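Local coordinates for protein Abbfa_003403 (Acinetobacter baumannii, PDB 4ZXH) that probably builds a small peptide product as a four-domain nonribosomal peptide synthetase, joining condensation, adenylation, carrier and thioesterase steps through a phosphopantetheine arm, at residues C36-M41 with Q225-S230; S349-A354 with G399-T404. One frame throughout, in Å; residues are numbered along the deposited sequence.

Contact 1: residues C36-M41 with Q225-S230; sequences CSAYNM and QQHKGS. With PNS (4'-phosphopantetheine), chain B.
His-227 meets Cys-36 and Ala-38 where the two halves of the condensation domain face each other, and its side chain is a good worked example of a ring filling a seam. At its root, CB lies 4.1 Å from CB of Ala-38, the methyl of a small residue in the type I turn from Ser-37 to Asn-40. The ring begins under sulfur: CG of His-227 is 3.6 Å from SG of Cys-36, and CD2 of His-227 follows at 3.8 Å from the same sulfur. SG therefore rides over one ring face, 3.9 Å from the His-227 ring centroid and 23° off the normal, displaced to the rim; with SG anti to the backbone N of Cys-36 (chi1 -177°), the thiol reaches across to the ring. CG of Gln-225 lies over the opposite face. Further out, ND1 of His-227 donates to the carbonyl O of Gly-399. SG has a second, weak role within its own turn, receiving the backbone N-H of Ala-38 at 3.5 Å.

The turn runs into strand 40-49 of the six-stranded sheet, whereas His-227 precedes strand 229-235 of the four-stranded one, so the contact spans the two-lobed architecture of condensation domains. Beside it, Tyr-39 packs on His-146, the first histidine of the sequence that matches the family's HHxxxD motif, and turns a ring edge to the phosphopantetheine arm; its OH lies 3.1 Å from N41 of that group. With no hydrogen bond between 36-41 and 225-230, these two segments meet by dispersion and sulfur-aromatic packing; because a carbonyl can only accept, the bond to Gly-399 implies a proton on ND1 and limits rotation of the imidazole.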
loop_
_atom_site.group_PDB
_atom_site.type_symbol
_atom_site.label_atom_id
_atom_site.label_comp_id
_atom_site.label_asym_id
_atom_site.label_seq_id
_atom_site.Cartn_x
_atom_site.Cartn_y
_atom_site.Cartn_z
ATOM N N CYS A 36 -17.321 -3.817 8.624
ATOM C CA CYS A 36 -16.475 -4.466 9.607
ATOM C C CYS A 36 -17.303 -5.258 10.611
ATOM O O CYS A 36 -18.307 -4.775 11.116
ATOM C CB CYS A 36 -15.619 -3.422 10.323
ATOM S SG CYS A 36 -14.425 -4.049 11.527
ATOM N N SER A 37 -16.865 -6.478 10.900
ATOM C CA SER A 37 -17.473 -7.280 11.946
ATOM C C SER A 37 -16.429 -7.713 12.967
ATOM O O SER A 37 -16.711 -8.463 13.905
ATOM C CB SER A 37 -18.128 -8.504 11.356
ATOM O OG SER A 37 -17.137 -9.441 11.034
ATOM N N ALA A 38 -15.212 -7.232 12.791
ATOM C CA ALA A 38 -14.120 -7.716 13.607
ATOM C C ALA A 38 -14.315 -7.417 15.098
ATOM O O ALA A 38 -13.607 -7.986 15.928
ATOM C CB ALA A 38 -12.801 -7.130 13.111
ATOM N N TYR A 39 -15.258 -6.539 15.439
ATOM C CA TYR A 39 -15.504 -6.203 16.846
ATOM C C TYR A 39 -16.898 -6.647 17.351
ATOM O O TYR A 39 -17.407 -6.130 18.343
ATOM C CB TYR A 39 -15.310 -4.696 17.061
ATOM C CG TYR A 39 -13.877 -4.296 16.895
ATOM C CD1 TYR A 39 -12.958 -4.495 17.924
ATOM C CD2 TYR A 39 -13.416 -3.761 15.693
ATOM C CE1 TYR A 39 -11.621 -4.153 17.767
ATOM C CE2 TYR A 39 -12.079 -3.419 15.526
ATOM C CZ TYR A 39 -11.185 -3.624 16.571
ATOM O OH TYR A 39 -9.860 -3.276 16.424
ATOM N N ASN A 40 -17.495 -7.611 16.655
ATOM C CA ASN A 40 -18.713 -8.279 17.096
ATOM C C ASN A 40 -18.425 -9.379 18.107
ATOM O O ASN A 40 -18.211 -10.521 17.705
ATOM C CB ASN A 40 -19.433 -8.917 15.906
ATOM C CG ASN A 40 -20.033 -7.909 14.965
ATOM O OD1 ASN A 40 -19.658 -6.745 14.952
ATOM N ND2 ASN A 40 -20.973 -8.360 14.158
ATOM N N MET A 41 -18.407 -9.060 19.401
ATOM C CA MET A 41 -18.243 -10.101 20.408
ATOM C C MET A 41 -19.446 -11.068 20.386
ATOM O O MET A 41 -20.619 -10.657 20.262
ATOM C CB MET A 41 -18.093 -9.507 21.796
ATOM C CG MET A 41 -17.304 -8.224 21.869
ATOM S SD MET A 41 -17.001 -7.698 23.544
ATOM C CE MET A 41 -16.020 -9.075 24.103
ATOM N N GLN A 225 -7.627 -1.713 4.452
ATOM C CA GLN A 225 -7.886 -2.835 5.353
ATOM C C GLN A 225 -9.359 -3.271 5.345
ATOM O O GLN A 225 -10.223 -2.444 5.598
ATOM C CB GLN A 225 -7.456 -2.404 6.758
ATOM C CG GLN A 225 -7.243 -3.471 7.800
ATOM C CD GLN A 225 -6.785 -2.832 9.099
ATOM O OE1 GLN A 225 -6.693 -1.599 9.177
ATOM N NE2 GLN A 225 -6.506 -3.656 10.130
ATOM N N GLN A 226 -9.639 -4.551 5.072
ATOM C CA GLN A 226 -11.024 -5.056 4.959
ATOM C C GLN A 226 -11.543 -5.866 6.168
ATOM O O GLN A 226 -12.717 -6.282 6.193
ATOM C CB GLN A 226 -11.160 -5.931 3.708
ATOM C CG GLN A 226 -11.096 -5.182 2.401
ATOM C CD GLN A 226 -12.190 -4.146 2.294
ATOM O OE1 GLN A 226 -13.375 -4.464 2.421
ATOM N NE2 GLN A 226 -11.800 -2.891 2.080
ATOM N N HIS A 227 -10.672 -6.088 7.151
ATOM C CA HIS A 227 -11.017 -6.787 8.384
ATOM C C HIS A 227 -11.634 -8.155 8.128
ATOM O O HIS A 227 -12.562 -8.564 8.826
ATOM C CB HIS A 227 -11.962 -5.937 9.245
ATOM C CG HIS A 227 -11.383 -4.616 9.647
ATOM N ND1 HIS A 227 -10.469 -4.485 10.671
ATOM C CD2 HIS A 227 -11.563 -3.375 9.143
ATOM C CE1 HIS A 227 -10.120 -3.218 10.790
ATOM N NE2 HIS A 227 -10.770 -2.522 9.875
ATOM N N LYS A 228 -11.128 -8.854 7.120
ATOM C CA LYS A 228 -11.460 -10.267 6.945
ATOM C C LYS A 228 -10.428 -11.104 7.696
ATOM O O LYS A 228 -9.225 -10.938 7.503
ATOM C CB LYS A 228 -11.469 -10.674 5.462
ATOM C CG LYS A 228 -12.437 -9.928 4.558
ATOM C CD LYS A 228 -12.595 -10.699 3.246
ATOM C CE LYS A 228 -13.418 -9.949 2.206
ATOM N NZ LYS A 228 -12.667 -8.785 1.647
ATOM N N GLY A 229 -10.873 -12.010 8.548
ATOM C CA GLY A 229 -9.925 -12.872 9.225
ATOM C C GLY A 229 -10.393 -14.305 9.344
ATOM O O GLY A 229 -11.490 -14.655 8.895
ATOM N N SER A 230 -9.558 -15.131 9.962
ATOM C CA SER A 230 -9.927 -16.498 10.272
ATOM C C SER A 230 -9.236 -16.893 11.566
ATOM O O SER A 230 -8.453 -16.114 12.105
ATOM C CB SER A 230 -9.547 -17.440 9.131
ATOM O OG SER A 230 -9.846 -18.778 9.482
HETATM O O23 PNS B . -5.711 7.288 12.976
HETATM P P24 PNS B . -6.423 7.941 14.132
HETATM O O25 PNS B . -5.802 9.159 14.760
HETATM O O27 PNS B . -6.522 6.795 15.264
HETATM C C28 PNS B . -7.113 5.534 14.967
HETATM C C29 PNS B . -7.126 4.690 16.230
HETATM C C30 PNS B . -7.905 5.505 17.264
HETATM C C31 PNS B . -5.689 4.452 16.694
HETATM C C32 PNS B . -7.781 3.334 15.930
HETATM O O33 PNS B . -7.221 2.853 14.697
HETATM C C34 PNS B . -7.559 2.362 17.074
HETATM O O35 PNS B . -7.989 2.574 18.207
HETATM N N36 PNS B . -6.889 1.245 16.828
HETATM C C37 PNS B . -6.623 0.254 17.858
HETATM C C38 PNS B . -7.262 -1.060 17.410
HETATM C C39 PNS B . -7.726 -1.827 18.610
HETATM O O40 PNS B . -8.205 -1.250 19.575
HETATM N N41 PNS B . -7.564 -3.139 18.506
HETATM C C42 PNS B . -7.907 -4.157 19.469
HETATM C C43 PNS B . -7.175 -5.362 18.915
HETATM S S44 PNS B . -5.620 -5.507 19.806
#

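Contact 2: residues S349-A354 with G399-T404; sequences SINPLA and GQLDIT. With PNS (4'-phosphopantetheine), chain B.
Two first torsions bring Asn-351 and Leu-401 together: chi1 of 180° sets the carboxamide of Asn-351 opposite its backbone N, while chi1 of -61° swings the isopropyl end of Leu-401 to the side of its own N. The side chains cross obliquely, CD2 of Leu-401 resting 3.9 Å from CB of Asn-351. The same methyl lies 3.9 Å from the carbonyl O of Ala-354, and the other methyl, CD1, comes within 3.7 Å of S44, the thiol end of the phosphopantetheine arm. The amide is held at both ends. ND2 of Asn-351 gives a nearly straight bond (171°, 2.8 Å) to O of Ala-354, in the carbonyl plane and close to the plane of the amide itself, which orients OD1 to accept N36 of the cofactor at 3.0 Å. A classic gamma turn centred on Leu-353, in which N of Ala-354 donates to O of Pro-352, helps to place the Ala-354 carbonyl.

The loop lies between helix 335-342 and strand 356-360, which pairs in parallel with strand 403-411 in the four-stranded sheet. Through their contacts with the cofactor, both segments line the condensation-domain tunnel that receives the arm carried by Ser-1008. OE1 of Gln-400 lies nearest C43 of the cofactor. One residue past Leu-401, the carboxylate of Asp-402 is bound by Arg-221, in a salt bridge, and by His-213.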
loop_
_atom_site.group_PDB
_atom_site.type_symbol
_atom_site.label_atom_id
_atom_site.label_comp_id
_atom_site.label_asym_id
_atom_site.label_seq_id
_atom_site.Cartn_x
_atom_site.Cartn_y
_atom_site.Cartn_z
ATOM N N SER A 349 -4.046 0.750 5.247
ATOM C CA SER A 349 -3.778 -0.657 5.019
ATOM C C SER A 349 -3.402 -1.386 6.300
ATOM O O SER A 349 -3.362 -2.615 6.325
ATOM C CB SER A 349 -2.641 -0.803 4.022
ATOM O OG SER A 349 -1.449 -0.360 4.633
ATOM N N ILE A 350 -3.058 -0.617 7.333
ATOM C CA ILE A 350 -2.582 -1.181 8.586
ATOM C C ILE A 350 -3.189 -0.468 9.771
ATOM O O ILE A 350 -3.545 0.704 9.697
ATOM C CB ILE A 350 -1.038 -1.096 8.735
ATOM C CG1 ILE A 350 -0.571 0.371 8.701
ATOM C CG2 ILE A 350 -0.349 -1.922 7.668
ATOM C CD1 ILE A 350 0.908 0.568 8.954
ATOM N N ASN A 351 -3.303 -1.179 10.879
ATOM C CA ASN A 351 -3.590 -0.504 12.126
ATOM C C ASN A 351 -2.336 0.260 12.577
ATOM O O ASN A 351 -1.232 -0.276 12.524
ATOM C CB ASN A 351 -4.044 -1.503 13.185
ATOM C CG ASN A 351 -4.340 -0.836 14.498
ATOM O OD1 ASN A 351 -5.406 -0.244 14.679
ATOM N ND2 ASN A 351 -3.391 -0.908 15.423
ATOM N N PRO A 352 -2.498 1.527 12.984
ATOM C CA PRO A 352 -1.388 2.395 13.403
ATOM C C PRO A 352 -0.507 1.777 14.487
ATOM O O PRO A 352 -1.065 1.125 15.368
ATOM C CB PRO A 352 -2.102 3.632 13.948
ATOM C CG PRO A 352 -3.389 3.670 13.210
ATOM C CD PRO A 352 -3.791 2.237 12.964
ATOM N N LEU A 353 0.818 1.966 14.415
ATOM C CA LEU A 353 1.759 1.570 15.489
ATOM C C LEU A 353 1.960 0.070 15.739
ATOM O O LEU A 353 3.088 -0.372 15.980
ATOM C CB LEU A 353 1.348 2.196 16.821
ATOM C CG LEU A 353 1.438 3.712 16.863
ATOM C CD1 LEU A 353 1.204 4.175 18.290
ATOM C CD2 LEU A 353 2.790 4.206 16.319
ATOM N N ALA A 354 0.880 -0.703 15.717
ATOM C CA ALA A 354 0.972 -2.148 15.937
ATOM C C ALA A 354 0.025 -2.925 15.029
ATOM O O ALA A 354 -1.145 -2.553 14.869
ATOM C CB ALA A 354 0.676 -2.479 17.392
ATOM N N GLY A 399 -10.139 -10.433 12.289
ATOM C CA GLY A 399 -9.633 -9.400 11.404
ATOM C C GLY A 399 -9.376 -8.049 12.044
ATOM O O GLY A 399 -9.428 -7.011 11.374
ATOM N N GLN A 400 -9.103 -8.043 13.339
ATOM C CA GLN A 400 -8.780 -6.795 14.003
ATOM C C GLN A 400 -7.395 -6.348 13.611
ATOM O O GLN A 400 -7.178 -5.171 13.320
ATOM C CB GLN A 400 -8.866 -6.945 15.518
ATOM C CG GLN A 400 -10.280 -7.057 16.017
ATOM C CD GLN A 400 -10.323 -7.405 17.475
ATOM O OE1 GLN A 400 -9.273 -7.543 18.112
ATOM N NE2 GLN A 400 -11.539 -7.536 18.027
ATOM N N LEU A 401 -6.469 -7.307 13.595
ATOM C CA LEU A 401 -5.070 -7.047 13.290
ATOM C C LEU A 401 -4.569 -7.969 12.196
ATOM O O LEU A 401 -5.349 -8.700 11.603
ATOM C CB LEU A 401 -4.222 -7.207 14.542
ATOM C CG LEU A 401 -4.548 -6.262 15.701
ATOM C CD1 LEU A 401 -3.667 -6.623 16.896
ATOM C CD2 LEU A 401 -4.358 -4.796 15.276
ATOM N N ASP A 402 -3.270 -7.919 11.915
ATOM C CA ASP A 402 -2.672 -8.806 10.925
ATOM C C ASP A 402 -2.621 -10.206 11.495
ATOM O O ASP A 402 -2.929 -11.191 10.809
ATOM C CB ASP A 402 -1.266 -8.346 10.535
ATOM C CG ASP A 402 -1.274 -7.176 9.575
ATOM O OD1 ASP A 402 -2.341 -6.552 9.398
ATOM O OD2 ASP A 402 -0.208 -6.879 8.990
ATOM N N ILE A 403 -2.231 -10.265 12.767
ATOM C CA ILE A 403 -2.128 -11.495 13.544
ATOM C C ILE A 403 -2.549 -11.193 14.976
ATOM O O ILE A 403 -2.190 -10.140 15.518
ATOM C CB ILE A 403 -0.684 -12.054 13.576
ATOM C CG1 ILE A 403 -0.168 -12.366 12.187
ATOM C CG2 ILE A 403 -0.620 -13.342 14.335
ATOM C CD1 ILE A 403 1.309 -12.720 12.195
ATOM N N THR A 404 -3.299 -12.098 15.596
ATOM C CA THR A 404 -3.533 -12.012 17.026
ATOM C C THR A 404 -3.423 -13.390 17.683
ATOM O O THR A 404 -4.103 -14.331 17.288
ATOM C CB THR A 404 -4.924 -11.430 17.374
ATOM O OG1 THR A 404 -5.069 -10.115 16.831
ATOM C CG2 THR A 404 -5.095 -11.363 18.877
HETATM O O23 PNS B . -5.711 7.288 12.976
HETATM P P24 PNS B . -6.423 7.941 14.132
HETATM O O25 PNS B . -5.802 9.159 14.760
HETATM O O27 PNS B . -6.522 6.795 15.264
HETATM C C28 PNS B . -7.113 5.534 14.967
HETATM C C29 PNS B . -7.126 4.690 16.230
HETATM C C30 PNS B . -7.905 5.505 17.264
HETATM C C31 PNS B . -5.689 4.452 16.694
HETATM C C32 PNS B . -7.781 3.334 15.930
HETATM O O33 PNS B . -7.221 2.853 14.697
HETATM C C34 PNS B . -7.559 2.362 17.074
HETATM O O35 PNS B . -7.989 2.574 18.207
HETATM N N36 PNS B . -6.889 1.245 16.828
HETATM C C37 PNS B . -6.623 0.254 17.858
HETATM C C38 PNS B . -7.262 -1.060 17.410
HETATM C C39 PNS B . -7.726 -1.827 18.610
HETATM O O40 PNS B . -8.205 -1.250 19.575
HETATM N N41 PNS B . -7.564 -3.139 18.506
HETATM C C42 PNS B . -7.907 -4.157 19.469
HETATM C C43 PNS B . -7.175 -5.362 18.915
HETATM S S44 PNS B . -5.620 -5.507 19.806
#

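Both contacts are buried and lie in one condensation domain, their centres about 11 Å apart, yet they join different things. Contact 1 bridges the two sheets and so the two lobes, while contact 2 stays within the second lobe, beside the four-stranded sheet that both reach. They are stitched together through 399-404: besides the imidazole bond, NE2 of Gln-400 donates to O of Ala-38 at 3.0 Å. Neither has a hydrogen bond between its own segments. Contact 1 relies on sulfur and ring, contact 2 on a leucine methyl against the asparagine side chain; that amide also accepts a hydrogen bond from phosphopantetheine, one of several polar holds on the cofactor, whose chain passes both.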